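Local structure of DNA polymerase sliding clamp 2 (Sulfolobus tokodaii, 3AIZ) at residues D43-V48 with I202-D207; K206-V211 with F242-R247. The protein forms part of a toroidal ring around DNA that tethers the replicative polymerase and other DNA-processing proteins to their template. All coordinates share one frame; numbering follows the deposited sequence.

Overall arrangement
Contacts 1 and 2 show how a single helix can seat itself on two neighbouring strands. Helix 202-211 lends its first residues to contact 1 and its later ones to contact 2, and the segments overlap at K206 and D207. The centres of the contacts lie about 4 Å apart. Beneath the helix, strands 46-53 and 239-244 run antiparallel and are joined by probable hydrogen bonds from A245 N to V45 O (2.8 Å) and from M47 N to W243 O (2.9 Å). Strand 46-53 comes from the N-terminal half of the subunit and strand 239-244 from the C-terminal half, so the helix spans the join between them.

Contact 1. Residues D43-V48 with I202-D207; sequences DKVLMV and IEVLKD
L46 and V204 meet through aliphatic carbons alone, and the whole leucine side chain gathers round one methyl group. L46 CB lies 3.9 Å from V204 CG1. One bond further out, L46 CG is 4.1 Å from that same CG1. The chain then forks, and both tips stay close: L46 CD1 and L46 CD2 are each 4.0 Å from V204 CG1. The near-equal distances set the methyl against the broad side of the leucine fork; the two side chains run past each other in opposite directions. With chi1 of L46 at 176° CG stands anti to the backbone N, and chi2 then turns both CD methyls to face V204 CG1. In PCNA subunits the helices line the inner, DNA-facing side of the ring and the sheets form its outer wall; here the start of a helix in the C-terminal half rests on the first residue of strand 46-53 from the N-terminal half. V204 in turn has chi1 near -176°, which sends CG1 anti to its own N and leaves CG2 as the methyl nearest V45. That second touch is looser, 4.5 Å from V204 CG2 to V45 CG1, and falls at the partly exposed margin, in the turn leading into the strand. L46 is buried, its side chain also packing on F242 and I244 of strand 239-244.

Contact 2. Residues K206-V211 with F242-R247; sequences KDVFKV and FWIAPR
V208 presses one methyl onto the flat side of the F242 ring, and this CH-pi contact is the tight part of the packing. V208 CG1 stands 4.0 Å from the centroid of the F242 ring, 23° off the ring normal, and so is displaced from the middle of the face toward the rim. The displacement is toward the attached end of the ring: V208 CG1 lies 3.7 Å from both F242 CG and F242 CD1. With chi1 of V208 at 174°, this methyl is anti to the backbone N, and the other, V208 CG2, reaches across to F242 CD2 at 4.1 Å. One turn along the helix, V211 CG1 approaches the far end of the ring obliquely, 4.2 Å from F242 CZ. The two valines thus follow the phenylalanine from its root to its tip.

Away from the ring the fit slackens. I244, two residues on and with its CB on the same side of the strand, offers CD1 to V208 CG2 at 4.5 Å, and beyond it the chain from A245 to R247 leaves the helix behind. K210 is exposed to solvent, whereas F209, whose CB points away from the strand, packs on L143 and A147 of helix 140-150. On the buried side L46 of strand 46-53 also touches V208, and V48 packs on F242. The axes of helix segment 206-211 and strand segment 242-244 run nearly antiparallel, at 157°, and come within 10.4 Å, the layered helix-on-sheet packing of the PCNA fold, in which paired helices back the curved sheets of the ring.

Contact 1. Residues D43-V48 with I202-D207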
ATOM      1  N   ASP A  43     -10.554 -28.194  29.736  1.00 52.30           N
ATOM      2  CA  ASP A  43     -11.003 -29.551  29.434  1.00 47.25           C
ATOM      3  C   ASP A  43     -10.025 -30.600  29.962  1.00 46.25           C
ATOM      4  O   ASP A  43     -10.308 -31.797  29.935  1.00 49.18           O
ATOM      5  CB  ASP A  43     -11.220 -29.731  27.928  1.00 46.18           C
ATOM      6  CG  ASP A  43      -9.995 -29.366  27.112  1.00 49.45           C
ATOM      7  OD1 ASP A  43      -9.557 -28.197  27.179  1.00 51.36           O
ATOM      8  OD2 ASP A  43      -9.474 -30.244  26.395  1.00 46.08           O
ATOM      9  N   LYS A  44      -8.871 -30.137  30.434  1.00 46.05           N
ATOM     10  CA  LYS A  44      -7.876 -31.003  31.061  1.00 46.38           C
ATOM     11  C   LYS A  44      -7.291 -32.039  30.104  1.00 40.88           C
ATOM     12  O   LYS A  44      -6.658 -33.000  30.535  1.00 41.63           O
ATOM     13  CB  LYS A  44      -8.467 -31.699  32.291  1.00 43.30           C
ATOM     14  CG  LYS A  44      -8.999 -30.746  33.350  1.00 45.19           C
ATOM     15  CD  LYS A  44      -7.916 -29.792  33.827  1.00 49.38           C
ATOM     16  CE  LYS A  44      -8.416 -28.907  34.957  1.00 52.89           C
ATOM     17  NZ  LYS A  44      -9.592 -28.092  34.547  1.00 52.23           N
ATOM     18  N   VAL A  45      -7.494 -31.836  28.807  1.00 38.27           N
ATOM     19  CA  VAL A  45      -7.005 -32.782  27.811  1.00 39.68           C
ATOM     20  C   VAL A  45      -5.605 -32.421  27.321  1.00 38.76           C
ATOM     21  O   VAL A  45      -4.802 -33.301  27.006  1.00 38.43           O
ATOM     22  CB  VAL A  45      -7.959 -32.876  26.604  1.00 39.74           C
ATOM     23  CG1 VAL A  45      -7.395 -33.814  25.549  1.00 37.22           C
ATOM     24  CG2 VAL A  45      -9.335 -33.341  27.054  1.00 43.79           C
ATOM     25  N   LEU A  46      -5.313 -31.126  27.266  1.00 36.58           N
ATOM     26  CA  LEU A  46      -4.035 -30.656  26.747  1.00 33.27           C
ATOM     27  C   LEU A  46      -3.252 -29.872  27.790  1.00 35.23           C
ATOM     28  O   LEU A  46      -3.763 -28.912  28.370  1.00 37.37           O
ATOM     29  CB  LEU A  46      -4.255 -29.782  25.511  1.00 34.48           C
ATOM     30  CG  LEU A  46      -3.008 -29.131  24.911  1.00 30.72           C
ATOM     31  CD1 LEU A  46      -2.085 -30.186  24.323  1.00 32.54           C
ATOM     32  CD2 LEU A  46      -3.395 -28.113  23.858  1.00 31.33           C
ATOM     33  N   MET A  47      -2.009 -30.280  28.020  1.00 34.90           N
ATOM     34  CA  MET A  47      -1.117 -29.549  28.910  1.00 36.64           C
ATOM     35  C   MET A  47      -0.031 -28.839  28.116  1.00 37.35           C
ATOM     36  O   MET A  47       0.801 -29.480  27.477  1.00 37.50           O
ATOM     37  CB  MET A  47      -0.475 -30.485  29.933  1.00 36.19           C
ATOM     38  CG  MET A  47       0.607 -29.818  30.772  1.00 38.45           C
ATOM     39  SD  MET A  47       1.271 -30.896  32.053  1.00 40.26           S
ATOM     40  CE  MET A  47      -0.204 -31.194  33.027  1.00 44.58           C
ATOM     41  N   VAL A  48      -0.044 -27.511  28.156  1.00 37.73           N
ATOM     42  CA  VAL A  48       0.964 -26.729  27.453  1.00 38.10           C
ATOM     43  C   VAL A  48       2.114 -26.369  28.387  1.00 41.22           C
ATOM     44  O   VAL A  48       1.901 -25.822  29.469  1.00 42.06           O
ATOM     45  CB  VAL A  48       0.371 -25.446  26.850  1.00 38.78           C
ATOM     46  CG1 VAL A  48       1.428 -24.705  26.052  1.00 36.98           C
ATOM     47  CG2 VAL A  48      -0.821 -25.780  25.970  1.00 41.00           C
ATOM     48  N   ILE A 202      -8.880 -34.719  17.188  1.00 40.76           N
ATOM     49  CA  ILE A 202      -8.374 -34.009  16.019  1.00 39.23           C
ATOM     50  C   ILE A 202      -8.261 -32.517  16.297  1.00 40.42           C
ATOM     51  O   ILE A 202      -7.302 -31.871  15.883  1.00 38.25           O
ATOM     52  CB  ILE A 202      -9.263 -34.223  14.782  1.00 44.00           C
ATOM     53  CG1 ILE A 202      -9.192 -35.677  14.324  1.00 44.26           C
ATOM     54  CG2 ILE A 202      -8.835 -33.303  13.648  1.00 42.55           C
ATOM     55  CD1 ILE A 202      -9.497 -35.864  12.860  1.00 39.91           C
ATOM     56  N   GLU A 203      -9.251 -31.976  17.000  1.00 44.17           N
ATOM     57  CA  GLU A 203      -9.249 -30.564  17.361  1.00 45.24           C
ATOM     58  C   GLU A 203      -7.951 -30.184  18.062  1.00 42.20           C
ATOM     59  O   GLU A 203      -7.329 -29.172  17.738  1.00 42.77           O
ATOM     60  CB  GLU A 203     -10.443 -30.243  18.264  1.00 50.00           C
ATOM     61  CG  GLU A 203     -11.795 -30.429  17.595  1.00 58.52           C
ATOM     62  CD  GLU A 203     -12.037 -29.428  16.482  1.00 70.29           C
ATOM     63  OE1 GLU A 203     -11.449 -28.326  16.535  1.00 70.85           O
ATOM     64  OE2 GLU A 203     -12.817 -29.740  15.557  1.00 72.58           O
ATOM     65  N   VAL A 204      -7.540 -31.009  19.018  1.00 38.69           N
ATOM     66  CA  VAL A 204      -6.352 -30.726  19.809  1.00 37.14           C
ATOM     67  C   VAL A 204      -5.073 -31.041  19.043  1.00 35.28           C
ATOM     68  O   VAL A 204      -4.151 -30.227  18.996  1.00 36.81           O
ATOM     69  CB  VAL A 204      -6.357 -31.515  21.126  1.00 34.97           C
ATOM     70  CG1 VAL A 204      -5.165 -31.120  21.980  1.00 34.57           C
ATOM     71  CG2 VAL A 204      -7.658 -31.276  21.873  1.00 35.40           C
ATOM     72  N   LEU A 205      -5.023 -32.225  18.444  1.00 33.25           N
ATOM     73  CA  LEU A 205      -3.846 -32.651  17.700  1.00 34.12           C
ATOM     74  C   LEU A 205      -3.558 -31.701  16.540  1.00 36.21           C
ATOM     75  O   LEU A 205      -2.402 -31.444  16.204  1.00 36.58           O
ATOM     76  CB  LEU A 205      -4.031 -34.078  17.183  1.00 33.95           C
ATOM     77  CG  LEU A 205      -2.753 -34.804  16.767  1.00 37.62           C
ATOM     78  CD1 LEU A 205      -1.843 -34.978  17.971  1.00 39.27           C
ATOM     79  CD2 LEU A 205      -3.076 -36.149  16.140  1.00 36.76           C
ATOM     80  N   LYS A 206      -4.619 -31.179  15.933  1.00 36.94           N
ATOM     81  CA  LYS A 206      -4.495 -30.240  14.826  1.00 37.40           C
ATOM     82  C   LYS A 206      -3.844 -28.939  15.285  1.00 37.67           C
ATOM     83  O   LYS A 206      -2.844 -28.500  14.718  1.00 37.83           O
ATOM     84  CB  LYS A 206      -5.872 -29.950  14.226  1.00 40.28           C
ATOM     85  CG  LYS A 206      -5.856 -29.050  13.004  1.00 45.19           C
ATOM     86  CD  LYS A 206      -7.218 -28.405  12.789  1.00 49.07           C
ATOM     87  CE  LYS A 206      -8.340 -29.430  12.889  1.00 49.96           C
ATOM     88  NZ  LYS A 206      -9.685 -28.806  12.738  1.00 52.48           N
ATOM     89  N   ASP A 207      -4.418 -28.327  16.317  1.00 38.41           N
ATOM     90  CA  ASP A 207      -3.897 -27.080  16.869  1.00 38.94           C
ATOM     91  C   ASP A 207      -2.425 -27.195  17.252  1.00 36.81           C
ATOM     92  O   ASP A 207      -1.611 -26.347  16.885  1.00 35.34           O
ATOM     93  CB  ASP A 207      -4.714 -26.649  18.088  1.00 39.68           C
ATOM     94  CG  ASP A 207      -6.133 -26.257  17.730  1.00 46.83           C
ATOM     95  OD1 ASP A 207      -6.442 -26.174  16.522  1.00 49.82           O
ATOM     96  OD2 ASP A 207      -6.937 -26.028  18.659  1.00 50.84           O
TER

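Contact 2. Residues K206-V211 with F242-R247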
ATOM      1  N   LYS A 206      -4.619 -31.179  15.933  1.00 36.94           N
ATOM      2  CA  LYS A 206      -4.495 -30.240  14.826  1.00 37.40           C
ATOM      3  C   LYS A 206      -3.844 -28.939  15.285  1.00 37.67           C
ATOM      4  O   LYS A 206      -2.844 -28.500  14.718  1.00 37.83           O
ATOM      5  CB  LYS A 206      -5.872 -29.950  14.226  1.00 40.28           C
ATOM      6  CG  LYS A 206      -5.856 -29.050  13.004  1.00 45.19           C
ATOM      7  CD  LYS A 206      -7.218 -28.405  12.789  1.00 49.07           C
ATOM      8  CE  LYS A 206      -8.340 -29.430  12.889  1.00 49.96           C
ATOM      9  NZ  LYS A 206      -9.685 -28.806  12.738  1.00 52.48           N
ATOM     10  N   ASP A 207      -4.418 -28.327  16.317  1.00 38.41           N
ATOM     11  CA  ASP A 207      -3.897 -27.080  16.869  1.00 38.94           C
ATOM     12  C   ASP A 207      -2.425 -27.195  17.252  1.00 36.81           C
ATOM     13  O   ASP A 207      -1.611 -26.347  16.885  1.00 35.34           O
ATOM     14  CB  ASP A 207      -4.714 -26.649  18.088  1.00 39.68           C
ATOM     15  CG  ASP A 207      -6.133 -26.257  17.730  1.00 46.83           C
ATOM     16  OD1 ASP A 207      -6.442 -26.174  16.522  1.00 49.82           O
ATOM     17  OD2 ASP A 207      -6.937 -26.028  18.659  1.00 50.84           O
ATOM     18  N   VAL A 208      -2.093 -28.246  17.996  1.00 32.51           N
ATOM     19  CA  VAL A 208      -0.720 -28.484  18.423  1.00 33.39           C
ATOM     20  C   VAL A 208       0.215 -28.647  17.229  1.00 35.64           C
ATOM     21  O   VAL A 208       1.209 -27.929  17.106  1.00 34.82           O
ATOM     22  CB  VAL A 208      -0.617 -29.735  19.318  1.00 33.41           C
ATOM     23  CG1 VAL A 208       0.840 -30.050  19.626  1.00 31.18           C
ATOM     24  CG2 VAL A 208      -1.406 -29.534  20.600  1.00 34.50           C
ATOM     25  N   PHE A 209      -0.107 -29.596  16.356  1.00 35.40           N
ATOM     26  CA  PHE A 209       0.707 -29.872  15.176  1.00 34.99           C
ATOM     27  C   PHE A 209       1.010 -28.611  14.376  1.00 35.29           C
ATOM     28  O   PHE A 209       2.141 -28.400  13.940  1.00 35.85           O
ATOM     29  CB  PHE A 209       0.022 -30.910  14.286  1.00 34.08           C
ATOM     30  CG  PHE A 209       0.354 -32.329  14.646  1.00 36.61           C
ATOM     31  CD1 PHE A 209       0.691 -32.666  15.945  1.00 33.61           C
ATOM     32  CD2 PHE A 209       0.325 -33.326  13.685  1.00 37.30           C
ATOM     33  CE1 PHE A 209       0.999 -33.970  16.279  1.00 34.98           C
ATOM     34  CE2 PHE A 209       0.631 -34.634  14.014  1.00 35.60           C
ATOM     35  CZ  PHE A 209       0.967 -34.956  15.311  1.00 36.40           C
ATOM     36  N   LYS A 210      -0.007 -27.777  14.186  1.00 36.55           N
ATOM     37  CA  LYS A 210       0.147 -26.540  13.430  1.00 37.63           C
ATOM     38  C   LYS A 210       1.210 -25.646  14.064  1.00 38.33           C
ATOM     39  O   LYS A 210       1.963 -24.967  13.367  1.00 41.64           O
ATOM     40  CB  LYS A 210      -1.192 -25.804  13.340  1.00 38.36           C
ATOM     41  CG  LYS A 210      -1.178 -24.564  12.461  1.00 39.88           C
ATOM     42  CD  LYS A 210      -2.586 -24.012  12.281  1.00 48.57           C
ATOM     43  CE  LYS A 210      -2.585 -22.715  11.481  1.00 60.81           C
ATOM     44  NZ  LYS A 210      -1.869 -21.616  12.192  1.00 59.94           N
ATOM     45  N   VAL A 211       1.271 -25.663  15.392  1.00 36.18           N
ATOM     46  CA  VAL A 211       2.220 -24.843  16.137  1.00 36.91           C
ATOM     47  C   VAL A 211       3.656 -25.355  16.016  1.00 37.62           C
ATOM     48  O   VAL A 211       4.605 -24.570  16.012  1.00 37.15           O
ATOM     49  CB  VAL A 211       1.832 -24.765  17.630  1.00 37.36           C
ATOM     50  CG1 VAL A 211       2.954 -24.144  18.447  1.00 37.15           C
ATOM     51  CG2 VAL A 211       0.541 -23.982  17.801  1.00 38.83           C
ATOM     52  N   PHE A 242       4.169 -30.392  24.730  1.00 32.61           N
ATOM     53  CA  PHE A 242       2.734 -30.622  24.797  1.00 31.00           C
ATOM     54  C   PHE A 242       2.421 -32.025  25.293  1.00 29.71           C
ATOM     55  O   PHE A 242       3.165 -32.968  25.034  1.00 32.70           O
ATOM     56  CB  PHE A 242       2.089 -30.402  23.428  1.00 31.95           C
ATOM     57  CG  PHE A 242       2.219 -28.998  22.915  1.00 31.29           C
ATOM     58  CD1 PHE A 242       3.264 -28.647  22.079  1.00 29.40           C
ATOM     59  CD2 PHE A 242       1.292 -28.031  23.267  1.00 31.46           C
ATOM     60  CE1 PHE A 242       3.386 -27.357  21.604  1.00 30.53           C
ATOM     61  CE2 PHE A 242       1.409 -26.739  22.796  1.00 33.26           C
ATOM     62  CZ  PHE A 242       2.457 -26.402  21.964  1.00 34.31           C
ATOM     63  N   TRP A 243       1.314 -32.151  26.013  1.00 29.63           N
ATOM     64  CA  TRP A 243       0.816 -33.450  26.437  1.00 32.46           C
ATOM     65  C   TRP A 243      -0.659 -33.570  26.084  1.00 32.52           C
ATOM     66  O   TRP A 243      -1.480 -32.770  26.533  1.00 31.95           O
ATOM     67  CB  TRP A 243       1.020 -33.654  27.940  1.00 35.15           C
ATOM     68  CG  TRP A 243       2.433 -33.983  28.319  1.00 34.84           C
ATOM     69  CD1 TRP A 243       3.378 -33.121  28.793  1.00 38.36           C
ATOM     70  CD2 TRP A 243       3.058 -35.271  28.259  1.00 36.26           C
ATOM     71  NE1 TRP A 243       4.553 -33.792  29.033  1.00 37.85           N
ATOM     72  CE2 TRP A 243       4.382 -35.113  28.713  1.00 37.83           C
ATOM     73  CE3 TRP A 243       2.626 -36.542  27.867  1.00 36.49           C
ATOM     74  CZ2 TRP A 243       5.278 -36.177  28.785  1.00 37.55           C
ATOM     75  CZ3 TRP A 243       3.516 -37.597  27.939  1.00 34.79           C
ATOM     76  CH2 TRP A 243       4.827 -37.407  28.394  1.00 38.63           C
ATOM     77  N   ILE A 244      -0.986 -34.566  25.268  1.00 35.27           N
ATOM     78  CA  ILE A 244      -2.361 -34.777  24.832  1.00 33.96           C
ATOM     79  C   ILE A 244      -2.953 -36.017  25.487  1.00 32.14           C
ATOM     80  O   ILE A 244      -2.389 -37.107  25.395  1.00 32.03           O
ATOM     81  CB  ILE A 244      -2.463 -34.925  23.297  1.00 32.45           C
ATOM     82  CG1 ILE A 244      -2.007 -33.645  22.592  1.00 32.15           C
ATOM     83  CG2 ILE A 244      -3.886 -35.259  22.890  1.00 35.81           C
ATOM     84  CD1 ILE A 244      -0.511 -33.443  22.584  1.00 33.00           C
ATOM     85  N   ALA A 245      -4.088 -35.848  26.155  1.00 31.30           N
ATOM     86  CA  ALA A 245      -4.789 -36.977  26.749  1.00 34.38           C
ATOM     87  C   ALA A 245      -5.449 -37.797  25.650  1.00 38.91           C
ATOM     88  O   ALA A 245      -6.186 -37.256  24.823  1.00 40.68           O
ATOM     89  CB  ALA A 245      -5.825 -36.495  27.749  1.00 37.35           C
ATOM     90  N   PRO A 246      -5.180 -39.109  25.631  1.00 37.46           N
ATOM     91  CA  PRO A 246      -5.766 -39.997  24.623  1.00 38.01           C
ATOM     92  C   PRO A 246      -7.242 -40.234  24.900  1.00 40.13           C
ATOM     93  O   PRO A 246      -7.687 -40.056  26.034  1.00 41.64           O
ATOM     94  CB  PRO A 246      -4.986 -41.297  24.821  1.00 36.85           C
ATOM     95  CG  PRO A 246      -4.603 -41.277  26.254  1.00 34.51           C
ATOM     96  CD  PRO A 246      -4.310 -39.838  26.569  1.00 36.33           C
ATOM     97  N   ARG A 247      -7.994 -40.620  23.875  1.00 38.96           N
ATOM     98  CA  ARG A 247      -9.385 -41.000  24.064  1.00 40.27           C
ATOM     99  C   ARG A 247      -9.453 -42.476  24.421  1.00 43.71           C
ATOM    100  O   ARG A 247      -9.020 -43.330  23.648  1.00 44.24           O
ATOM    101  CB  ARG A 247     -10.205 -40.729  22.803  1.00 43.67           C
ATOM    102  CG  ARG A 247     -10.359 -39.260  22.456  1.00 50.28           C
ATOM    103  CD  ARG A 247     -11.334 -39.083  21.304  1.00 57.62           C
ATOM    104  NE  ARG A 247     -11.454 -37.691  20.879  1.00 62.16           N
ATOM    105  CZ  ARG A 247     -12.333 -36.829  21.380  1.00 66.28           C
ATOM    106  NH1 ARG A 247     -13.175 -37.214  22.330  1.00 67.31           N
ATOM    107  NH2 ARG A 247     -12.370 -35.581  20.931  1.00 63.56           N
TER